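Local atomic coordinates of haloacid dehalogenase-like hydrolase (Bacteroides thetaiotaomicron, PDB entry 2RBK), a protein that probably acts as a magnesium-dependent phosphatase of the haloacid dehalogenase superfamily, its active site holding a vanadium oxide thought to mimic the phosphoryl group in transfer. Residues Glu55-Arg59 with Asn60-Gly64; Pro135-Ser138 with Phe139-Ser143; Phe199-Leu203 with Glu204-Ser208; Gly229-Lys232 with Glu233-Ala237. All blocks are in the same frame, centred on the assembly; numbering follows the deposited sequence. Where two conformers were deposited one is given.

Contact 1 (Glu55-Arg59 with Asn60-Gly64)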
loop_
_atom_site.group_PDB
_atom_site.type_symbol
_atom_site.label_atom_id
_atom_site.label_comp_id
_atom_site.label_asym_id
_atom_site.label_seq_id
_atom_site.Cartn_x
_atom_site.Cartn_y
_atom_site.Cartn_z
ATOM N N GLU A 55 -16.428 5.733 -1.396
ATOM C CA GLU A 55 -17.462 5.041 -2.157
ATOM C C GLU A 55 -17.618 3.567 -1.780
ATOM O O GLU A 55 -18.731 3.000 -1.666
ATOM C CB GLU A 55 -17.209 5.185 -3.654
ATOM C CG GLU A 55 -17.276 6.638 -4.078
ATOM C CD GLU A 55 -16.476 6.907 -5.314
ATOM O OE1 GLU A 55 -15.310 6.474 -5.360
ATOM O OE2 GLU A 55 -16.946 7.561 -6.218
ATOM N N LEU A 56 -16.507 2.927 -1.553
ATOM C CA LEU A 56 -16.515 1.526 -1.179
ATOM C C LEU A 56 -16.917 1.348 0.300
ATOM O O LEU A 56 -17.642 0.422 0.640
ATOM C CB LEU A 56 -15.165 0.849 -1.437
ATOM C CG LEU A 56 -14.676 0.889 -2.873
ATOM C CD1 LEU A 56 -13.314 0.257 -2.993
ATOM C CD2 LEU A 56 -15.704 0.214 -3.789
ATOM N N GLN A 57 -16.365 2.252 1.139
ATOM C CA GLN A 57 -16.607 2.214 2.562
ATOM C C GLN A 57 -18.085 2.492 2.908
ATOM O O GLN A 57 -18.666 1.772 3.725
ATOM C CB GLN A 57 -15.723 3.202 3.313
ATOM C CG GLN A 57 -14.243 2.769 3.209
ATOM C CD GLN A 57 -13.324 3.878 3.673
ATOM O OE1 GLN A 57 -13.587 5.022 3.407
ATOM N NE2 GLN A 57 -12.204 3.459 4.264
ATOM N N ASP A 58 -18.653 3.475 2.235
ATOM C CA ASP A 58 -20.066 3.812 2.519
ATOM C C ASP A 58 -20.974 2.709 2.019
ATOM O O ASP A 58 -22.112 2.603 2.499
ATOM C CB ASP A 58 -20.400 5.124 1.844
ATOM C CG ASP A 58 -19.714 6.343 2.415
ATOM O OD1 ASP A 58 -19.113 6.254 3.493
ATOM O OD2 ASP A 58 -19.753 7.404 1.808
ATOM N N ARG A 59 -20.536 1.904 1.064
ATOM C CA ARG A 59 -21.273 0.745 0.549
ATOM C C ARG A 59 -20.989 -0.494 1.380
ATOM O O ARG A 59 -21.538 -1.563 1.093
ATOM C CB ARG A 59 -20.950 0.518 -0.940
ATOM C CG ARG A 59 -21.704 1.457 -1.837
ATOM C CD ARG A 59 -21.238 1.424 -3.294
ATOM N NE ARG A 59 -22.053 2.326 -4.108
ATOM C CZ ARG A 59 -23.192 2.030 -4.665
ATOM N NH1 ARG A 59 -23.741 0.819 -4.561
ATOM N NH2 ARG A 59 -23.822 2.960 -5.352
ATOM N N ASN A 60 -20.135 -0.413 2.393
ATOM C CA ASN A 60 -19.835 -1.530 3.279
ATOM C C ASN A 60 -19.313 -2.751 2.537
ATOM O O ASN A 60 -19.645 -3.874 2.840
ATOM C CB ASN A 60 -21.016 -1.852 4.165
ATOM C CG ASN A 60 -21.214 -0.766 5.202
ATOM O OD1 ASN A 60 -20.312 -0.600 6.035
ATOM N ND2 ASN A 60 -22.343 -0.035 5.060
ATOM N N LEU A 61 -18.432 -2.490 1.561
ATOM C CA LEU A 61 -17.881 -3.545 0.705
ATOM C C LEU A 61 -16.509 -4.081 1.127
ATOM O O LEU A 61 -16.089 -5.091 0.580
ATOM C CB LEU A 61 -17.723 -3.019 -0.749
ATOM C CG LEU A 61 -19.066 -2.669 -1.393
ATOM C CD1 LEU A 61 -18.822 -2.036 -2.755
ATOM C CD2 LEU A 61 -20.019 -3.862 -1.500
ATOM N N ILE A 62 -15.820 -3.450 2.063
ATOM C CA ILE A 62 -14.476 -3.864 2.462
ATOM C C ILE A 62 -14.545 -4.669 3.746
ATOM O O ILE A 62 -15.149 -4.239 4.719
ATOM C CB ILE A 62 -13.549 -2.649 2.600
ATOM C CG1 ILE A 62 -13.370 -1.935 1.250
ATOM C CG2 ILE A 62 -12.213 -3.042 3.209
ATOM C CD1 ILE A 62 -12.859 -0.534 1.374
ATOM N N ASP A 63 -13.910 -5.848 3.722
ATOM C CA ASP A 63 -13.897 -6.791 4.856
ATOM C C ASP A 63 -12.673 -6.657 5.740
ATOM O O ASP A 63 -12.667 -7.244 6.843
ATOM C CB ASP A 63 -14.044 -8.213 4.328
ATOM C CG ASP A 63 -15.352 -8.375 3.584
ATOM O OD1 ASP A 63 -16.439 -8.117 4.188
ATOM O OD2 ASP A 63 -15.332 -8.699 2.374
ATOM N N GLY A 64 -11.630 -5.972 5.325
ATOM C CA GLY A 64 -10.431 -5.804 6.149
ATOM C C GLY A 64 -9.390 -5.038 5.386
ATOM O O GLY A 64 -9.497 -4.818 4.179
HETATM O O HOH W 1 -18.401 1.465 6.777
HETATM O O HOH W 2 -23.992 0.590 2.987
#
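Leu56 and Gln57 lend their backbone carbonyls to Leu61 and Asn60 respectively, and the result is a Schellman motif, a common way for a helix to stop. Leu61 N binds Leu56 O at 3.2 Å in a nearly straight bond (167° at the hydrogen), the donor somewhat out of the carbonyl plane. Asn60 N reaches Gln57 O at 3.0 Å from well above that carbonyl's plane. The turn itself depends on Asn60, the first residue to leave helical geometry, whose phi is positive (57°).

Water completes the polar part. The side-chain amide of Asn60 spans the end of the helix through two waters: one donates to both Asn60 OD1 and Gln57 O, the other donates to Asp58 O and accepts from Asn60 ND2 at 2.7 Å. Both ends of the amide are thus linked through water to the last turn, which would favour this rotation.

Apolar contacts lie beneath. Leu56 CD2 meets Leu61 CD1 at 4.0 Å, the two side chains crossing at about a right angle. With CG1 beside its backbone N (chi1 -63°), Ile62 brings CD1 to Leu56 CB at 3.9 Å and also against Gln57 CG. The CB of Arg59 rests on Leu61 CG at 3.7 Å, while its guanidinium leads away to a salt bridge with Glu30. Gln57 NE2 likewise turns to Tyr65 OH.

The chain leaving helix 54-58 is thereby led toward strand 64-67: Leu56 and Leu61 pack on helix 23-34, and Ile62 on Ile41 of strand 38-42.

Contact 2 (Pro135-Ser138 with Phe139-Ser143)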
loop_
_atom_site.group_PDB
_atom_site.type_symbol
_atom_site.label_atom_id
_atom_site.label_comp_id
_atom_site.label_asym_id
_atom_site.label_seq_id
_atom_site.Cartn_x
_atom_site.Cartn_y
_atom_site.Cartn_z
ATOM N N PRO A 135 0.978 16.953 9.890
ATOM C CA PRO A 135 1.645 17.886 10.800
ATOM C C PRO A 135 3.146 17.720 10.784
ATOM O O PRO A 135 3.680 16.619 10.645
ATOM C CB PRO A 135 1.137 17.464 12.179
ATOM C CG PRO A 135 -0.063 16.661 11.939
ATOM C CD PRO A 135 0.073 16.014 10.609
ATOM N N THR A 136 3.844 18.840 10.910
ATOM C CA THR A 136 5.275 18.862 10.953
ATOM C C THR A 136 5.836 18.662 12.341
ATOM O O THR A 136 5.348 19.247 13.287
ATOM C CB THR A 136 5.775 20.222 10.382
ATOM O OG1 THR A 136 5.465 20.339 9.025
ATOM C CG2 THR A 136 7.296 20.391 10.529
ATOM N N VAL A 137 6.875 17.852 12.454
ATOM C CA VAL A 137 7.634 17.681 13.682
ATOM C C VAL A 137 9.115 17.692 13.297
ATOM O O VAL A 137 9.474 17.417 12.126
ATOM C CB VAL A 137 7.277 16.409 14.454
ATOM C CG1 VAL A 137 5.768 16.395 14.712
ATOM C CG2 VAL A 137 7.762 15.147 13.846
ATOM N N SER A 138 9.972 17.941 14.293
ATOM C CA SER A 138 11.397 17.884 14.046
ATOM C C SER A 138 11.864 16.475 13.809
ATOM O O SER A 138 11.313 15.498 14.320
ATOM C CB SER A 138 12.188 18.517 15.183
ATOM O OG SER A 138 12.095 17.652 16.328
ATOM N N PHE A 139 12.997 16.344 13.092
ATOM C CA PHE A 139 13.650 15.057 12.950
ATOM C C PHE A 139 14.030 14.488 14.305
ATOM O O PHE A 139 13.970 13.276 14.500
ATOM C CB PHE A 139 14.877 15.133 12.061
ATOM C CG PHE A 139 14.611 15.043 10.576
ATOM C CD1 PHE A 139 14.784 16.112 9.728
ATOM C CD2 PHE A 139 14.183 13.829 10.030
ATOM C CE1 PHE A 139 14.573 15.952 8.389
ATOM C CE2 PHE A 139 14.000 13.691 8.691
ATOM C CZ PHE A 139 14.180 14.789 7.853
ATOM N N GLU A 140 14.461 15.345 15.235
ATOM C CA GLU A 140 14.814 14.885 16.555
ATOM C C GLU A 140 13.642 14.194 17.226
ATOM O O GLU A 140 13.748 13.074 17.767
ATOM C CB GLU A 140 15.392 16.022 17.418
ATOM C CG GLU A 140 15.897 15.517 18.745
ATOM C CD GLU A 140 17.202 14.769 18.662
ATOM O OE1 GLU A 140 17.201 13.522 18.563
ATOM O OE2 GLU A 140 18.242 15.497 18.707
ATOM N N GLU A 141 12.511 14.865 17.199
ATOM C CA GLU A 141 11.351 14.245 17.839
ATOM C C GLU A 141 10.956 12.966 17.122
ATOM O O GLU A 141 10.627 11.948 17.748
ATOM C CB GLU A 141 10.158 15.186 17.792
ATOM C CG GLU A 141 10.138 16.222 18.808
ATOM C CD GLU A 141 8.846 17.007 18.985
ATOM O OE1 GLU A 141 7.762 16.610 18.468
ATOM O OE2 GLU A 141 8.924 18.032 19.616
ATOM N N ALA A 142 10.918 12.986 15.804
ATOM C CA ALA A 142 10.609 11.762 15.033
ATOM C C ALA A 142 11.521 10.619 15.328
ATOM O O ALA A 142 11.130 9.404 15.392
ATOM C CB ALA A 142 10.678 12.112 13.556
ATOM N N SER A 143 12.796 10.906 15.523
ATOM C CA SER A 143 13.768 9.832 15.673
ATOM C C SER A 143 13.527 9.052 16.961
ATOM O O SER A 143 14.097 7.953 17.067
ATOM C CB SER A 143 15.114 10.575 15.590
ATOM O OG SER A 143 15.502 11.029 16.877
#
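Ser138 is the N-cap of helix 139-143 and caps the N-H of Glu141, a worked case of a side chain standing in for the missing preceding turn. The conformation of the serine is what makes this possible. Its OG lies between the backbone N and the carbonyl carbon (chi1 71°), turned toward the first turn of the helix, where it accepts from Glu141 N at 2.9 Å along a nearly straight path of 165°. The backbone continues the pattern: Ala142 N donates to Ser138 O at 2.9 Å, almost linearly. With an alanine here, the backbone bond would remain, but the amide of Glu141 would probably lose its capping acceptor and the first turn would be less firmly fixed.

Glu141 does not answer with a reciprocal bond to the cap. Its CG sits beside its own backbone N; CB and CG pass alongside Ser138 OG, each at 3.5 Å, and the extended chain beyond ends with OE1 near Val137 CB. Val137, just before the cap, directs CG2 at Ala142 CB across 4.2 Å, a light apolar touch that joins the incoming chain to the helix.

The ring of Phe139 is buried among residues of helix 87-100 and strands 104-107 and 112-115, so the capped end is also where the helix is seated on the three-stranded antiparallel sheet. One turn along, the hydroxyl of Ser143 folds back on its own helix: Ser143 OG donates to Glu140 O at 2.8 Å, tilted 26° from the carbonyl plane.

Contact 3 (Phe199-Leu203 with Glu204-Ser208)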
loop_
_atom_site.group_PDB
_atom_site.type_symbol
_atom_site.label_atom_id
_atom_site.label_comp_id
_atom_site.label_asym_id
_atom_site.label_seq_id
_atom_site.Cartn_x
_atom_site.Cartn_y
_atom_site.Cartn_z
ATOM N N PHE A 199 -9.330 -15.490 8.604
ATOM C CA PHE A 199 -10.541 -15.966 7.982
ATOM C C PHE A 199 -10.523 -17.469 7.669
ATOM O O PHE A 199 -11.531 -17.991 7.236
ATOM C CB PHE A 199 -10.868 -15.216 6.688
ATOM C CG PHE A 199 -11.419 -13.826 6.939
ATOM C CD1 PHE A 199 -10.607 -12.709 7.100
ATOM C CD2 PHE A 199 -12.783 -13.655 7.019
ATOM C CE1 PHE A 199 -11.172 -11.474 7.344
ATOM C CE2 PHE A 199 -13.341 -12.392 7.290
ATOM C CZ PHE A 199 -12.496 -11.325 7.424
ATOM N N GLY A 200 -9.470 -18.187 7.887
ATOM C CA GLY A 200 -9.420 -19.613 7.529
ATOM C C GLY A 200 -9.358 -19.850 6.018
ATOM O O GLY A 200 -9.733 -20.964 5.570
ATOM N N ILE A 201 -8.927 -18.873 5.270
ATOM C CA ILE A 201 -8.792 -18.970 3.815
ATOM C C ILE A 201 -7.419 -19.503 3.479
ATOM O O ILE A 201 -6.459 -19.138 4.140
ATOM C CB ILE A 201 -9.123 -17.610 3.185
ATOM C CG1 ILE A 201 -10.595 -17.281 3.401
ATOM C CG2 ILE A 201 -8.738 -17.535 1.722
ATOM C CD1 ILE A 201 -11.038 -15.890 2.979
ATOM N N LYS A 202 -7.327 -20.365 2.458
ATOM C CA LYS A 202 -6.057 -20.870 2.045
ATOM C C LYS A 202 -5.400 -19.961 1.014
ATOM O O LYS A 202 -6.089 -19.269 0.259
ATOM C CB LYS A 202 -6.185 -22.273 1.428
ATOM C CG LYS A 202 -6.799 -23.320 2.317
ATOM C CD LYS A 202 -6.049 -23.547 3.572
ATOM C CE LYS A 202 -4.682 -24.073 3.638
ATOM N NZ LYS A 202 -4.487 -24.590 5.068
ATOM N N LEU A 203 -4.059 -19.989 0.995
ATOM C CA LEU A 203 -3.341 -19.152 0.012
ATOM C C LEU A 203 -3.794 -19.475 -1.409
ATOM O O LEU A 203 -3.857 -18.581 -2.288
ATOM C CB LEU A 203 -1.844 -19.384 0.158
ATOM C CG LEU A 203 -0.972 -18.432 -0.677
ATOM C CD1 LEU A 203 -1.166 -16.997 -0.267
ATOM C CD2 LEU A 203 0.499 -18.861 -0.545
ATOM N N GLU A 204 -4.132 -20.730 -1.663
ATOM C CA GLU A 204 -4.526 -21.155 -3.000
ATOM C C GLU A 204 -5.874 -20.589 -3.402
ATOM O O GLU A 204 -6.293 -20.759 -4.573
ATOM C CB GLU A 204 -4.490 -22.703 -3.027
ATOM C CG GLU A 204 -3.173 -23.406 -2.807
ATOM C CD GLU A 204 -2.366 -23.099 -1.550
ATOM O OE1 GLU A 204 -3.087 -23.188 -0.499
ATOM O OE2 GLU A 204 -1.139 -22.655 -1.759
ATOM N N GLU A 205 -6.576 -19.880 -2.523
ATOM C CA GLU A 205 -7.883 -19.266 -2.739
ATOM C C GLU A 205 -7.806 -17.751 -2.799
ATOM O O GLU A 205 -8.808 -17.056 -2.599
ATOM C CB GLU A 205 -8.831 -19.727 -1.629
ATOM C CG GLU A 205 -9.061 -21.218 -1.541
ATOM C CD GLU A 205 -9.761 -21.692 -0.261
ATOM O OE1 GLU A 205 -10.542 -22.673 -0.376
ATOM O OE2 GLU A 205 -9.582 -21.158 0.901
ATOM N N THR A 206 -6.613 -17.182 -3.049
ATOM C CA THR A 206 -6.407 -15.741 -3.040
ATOM C C THR A 206 -6.165 -15.179 -4.437
ATOM O O THR A 206 -5.594 -15.853 -5.307
ATOM C CB THR A 206 -5.219 -15.363 -2.146
ATOM O OG1 THR A 206 -4.002 -15.939 -2.621
ATOM C CG2 THR A 206 -5.473 -15.801 -0.707
ATOM N N MET A 207 -6.517 -13.917 -4.616
ATOM C CA MET A 207 -6.241 -13.169 -5.829
ATOM C C MET A 207 -5.831 -11.761 -5.420
ATOM O O MET A 207 -6.507 -11.139 -4.586
ATOM C CB MET A 207 -7.482 -13.118 -6.714
ATOM C CG MET A 207 -7.281 -12.417 -8.067
ATOM S SD MET A 207 -8.743 -12.467 -9.114
ATOM C CE MET A 207 -8.705 -14.188 -9.617
ATOM N N SER A 208 -4.776 -11.242 -6.022
ATOM C CA SER A 208 -4.298 -9.889 -5.722
ATOM C C SER A 208 -4.273 -9.056 -7.007
ATOM O O SER A 208 -4.181 -9.589 -8.124
ATOM C CB SER A 208 -2.922 -9.941 -5.076
ATOM O OG SER A 208 -1.991 -10.506 -5.970
HETATM O O HOH W 3 -10.563 -22.310 3.185
#
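Lys202 and Glu205 grip each other through two bonds that close the turn leading into strand 206-210. Lys202 N donates to Glu205 OE2 at 2.9 Å, almost straight (173°), meeting the carboxylate oxygen on its anti side, 31° out of plane. In return Glu205 N donates to Lys202 O at 2.9 Å from above the carbonyl plane. The extended side chain of Glu205, its CG beside the backbone N (chi1 -60°), brings OE2 back to Lys202 N. Glu205 OE2 has a second donor, a water at 2.7 Å that also donates to Gly200 O.

Leu203 O is likewise doubly held. Thr206 OG1 donates to it at 2.7 Å, in the carbonyl plane and on a lone pair, while Thr206 N approaches the same oxygen from above that plane at 3.2 Å. The threonine hydroxyl in turn accepts from Ala223 N, so it both gives and receives.

Around these bonds Ile201 CG2 lies against Glu205 CB at 4.0 Å, and Leu203 packs on helix 188-199. A carboxylate that takes a backbone N-H and a water is likely to favour its ionised form, and the shared acceptor Leu203 O sets the turn against the first residue of the strand.

Contact 4 (Gly229-Lys232 with Glu233-Ala237)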
loop_
_atom_site.group_PDB
_atom_site.type_symbol
_atom_site.label_atom_id
_atom_site.label_comp_id
_atom_site.label_asym_id
_atom_site.label_seq_id
_atom_site.Cartn_x
_atom_site.Cartn_y
_atom_site.Cartn_z
ATOM N N GLY A 229 -3.029 -2.595 -16.487
ATOM C CA GLY A 229 -2.480 -2.480 -17.819
ATOM C C GLY A 229 -1.354 -1.473 -17.950
ATOM O O GLY A 229 -0.519 -1.603 -18.844
ATOM N N GLN A 230 -1.368 -0.417 -17.147
ATOM C CA GLN A 230 -0.335 0.637 -17.204
ATOM C C GLN A 230 0.875 0.386 -16.320
ATOM O O GLN A 230 1.767 1.238 -16.253
ATOM C CB GLN A 230 -1.015 1.966 -16.859
ATOM C CG GLN A 230 -1.493 2.209 -15.461
ATOM C CD GLN A 230 -2.620 1.572 -14.712
ATOM O OE1 GLN A 230 -3.483 1.019 -15.408
ATOM N NE2 GLN A 230 -2.545 1.875 -13.308
ATOM N N ALA A 231 0.891 -0.728 -15.616
ATOM C CA ALA A 231 2.022 -1.013 -14.756
ATOM C C ALA A 231 3.311 -1.174 -15.564
ATOM O O ALA A 231 3.297 -1.532 -16.740
ATOM C CB ALA A 231 1.717 -2.297 -14.019
ATOM N N LYS A 232 4.438 -0.940 -14.919
ATOM C CA LYS A 232 5.762 -1.196 -15.511
ATOM C C LYS A 232 5.919 -2.696 -15.766
ATOM O O LYS A 232 5.270 -3.557 -15.196
ATOM C CB LYS A 232 6.868 -0.648 -14.638
ATOM C CG LYS A 232 6.841 0.847 -14.430
ATOM C CD LYS A 232 6.975 1.681 -15.653
ATOM C CE LYS A 232 7.140 3.194 -15.282
ATOM N NZ LYS A 232 7.140 3.967 -16.525
ATOM N N GLU A 233 6.885 -2.981 -16.638
ATOM C CA GLU A 233 7.083 -4.352 -17.092
ATOM C C GLU A 233 7.442 -5.296 -15.954
ATOM O O GLU A 233 6.967 -6.464 -16.007
ATOM C CB GLU A 233 8.158 -4.348 -18.201
ATOM C CG GLU A 233 8.174 -5.613 -18.989
ATOM C CD GLU A 233 9.097 -5.530 -20.180
ATOM O OE1 GLU A 233 8.801 -6.282 -21.161
ATOM O OE2 GLU A 233 10.083 -4.779 -20.239
ATOM N N ASP A 234 8.186 -4.891 -14.954
ATOM C CA ASP A 234 8.549 -5.820 -13.874
ATOM C C ASP A 234 7.317 -6.185 -13.046
ATOM O O ASP A 234 7.226 -7.288 -12.521
ATOM C CB ASP A 234 9.675 -5.319 -13.009
ATOM C CG ASP A 234 9.418 -4.070 -12.222
ATOM O OD1 ASP A 234 8.656 -3.183 -12.624
ATOM O OD2 ASP A 234 10.021 -3.974 -11.119
ATOM N N VAL A 235 6.387 -5.269 -12.885
ATOM C CA VAL A 235 5.140 -5.539 -12.151
ATOM C C VAL A 235 4.308 -6.518 -12.980
ATOM O O VAL A 235 3.780 -7.514 -12.465
ATOM C CB VAL A 235 4.396 -4.249 -11.880
ATOM C CG1 VAL A 235 3.037 -4.561 -11.228
ATOM C CG2 VAL A 235 5.208 -3.316 -11.030
ATOM N N LYS A 236 4.181 -6.272 -14.296
ATOM C CA LYS A 236 3.437 -7.184 -15.169
ATOM C C LYS A 236 4.050 -8.574 -15.141
ATOM O O LYS A 236 3.336 -9.572 -15.139
ATOM C CB LYS A 236 3.413 -6.647 -16.579
ATOM C CG LYS A 236 2.574 -5.382 -16.712
ATOM C CD LYS A 236 2.476 -4.883 -18.139
ATOM C CE LYS A 236 1.596 -3.738 -18.327
ATOM N NZ LYS A 236 1.504 -3.286 -19.762
ATOM N N ALA A 237 5.376 -8.680 -15.107
ATOM C CA ALA A 237 6.033 -9.940 -15.117
ATOM C C ALA A 237 5.807 -10.728 -13.842
ATOM O O ALA A 237 5.843 -11.963 -13.895
ATOM C CB ALA A 237 7.531 -9.783 -15.375
HETATM O O HOH W 4 4.254 -1.464 -19.175
#
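Lys236 reaches back from the first turn of its helix to Gly229, where NZ donates to Gly229 O at 2.8 Å, the donor tilted from the carbonyl plane. The chain that carries it is straight: with CG beside the backbone N (chi1 -69°), every later torsion is near 180°, and the extended chain carries the ammonium group back to the start of the loop. On the way CE passes Ala231 O at 3.2 Å. A water donating to Ala231 O at 2.6 Å also accepts a weak bond from Lys236 NZ. With a methionine in its place, Gly229 O would probably lose its charged donor and the loop start its tie to the helix.

Backbone bonds come next. Lys236 N donates to Lys232 O at 3.1 Å, close to straight (169°), and Val235 N makes a weak bond to the same oxygen. Lys232 holds the N-cap position of helix 233-238, the helix that follows strand 224-227 in the Rossmann-like core of the haloacid dehalogenase fold; its own side chain bends away from the helix.

Packing surrounds this start. Ala231 CB rests on Val235 CG1 at 3.8 Å, the valine branch anti to its backbone N. Asp234 OD1 lies beside Lys232 CB at 3.7 Å. Farther out, Val235 touches Leu219 of helix 216-221, while the side chain of Ala231 comes to about 5 Å from that of the magnesium ligand Asp211. Gln230, just before Ala231, donates through NE2 to Gly11 O and accepts through OE1 from Ile246 N.

How the contacts relate
Followed from the N terminus, the four contacts come in series; none encloses or crosses another, and each closes a short turn of its own. Contact 1 ends helix 54-58 ahead of strand 64-67. Contact 2 opens helix 139-143 beside the three-stranded antiparallel sheet, about 34 Å from contact 1 between centres and on the opposite side of the chain's centre from contacts 3 and 4. Contact 3 leads from helix 188-199 into strand 206-210, and contact 4 from strand 224-227 into helix 233-238. Contacts 1 and 3 alone touch, Asp63 O lying 4.1 Å from Phe199 CZ. Contacts 1, 3 and 4 thus join helices to the large mixed sheet.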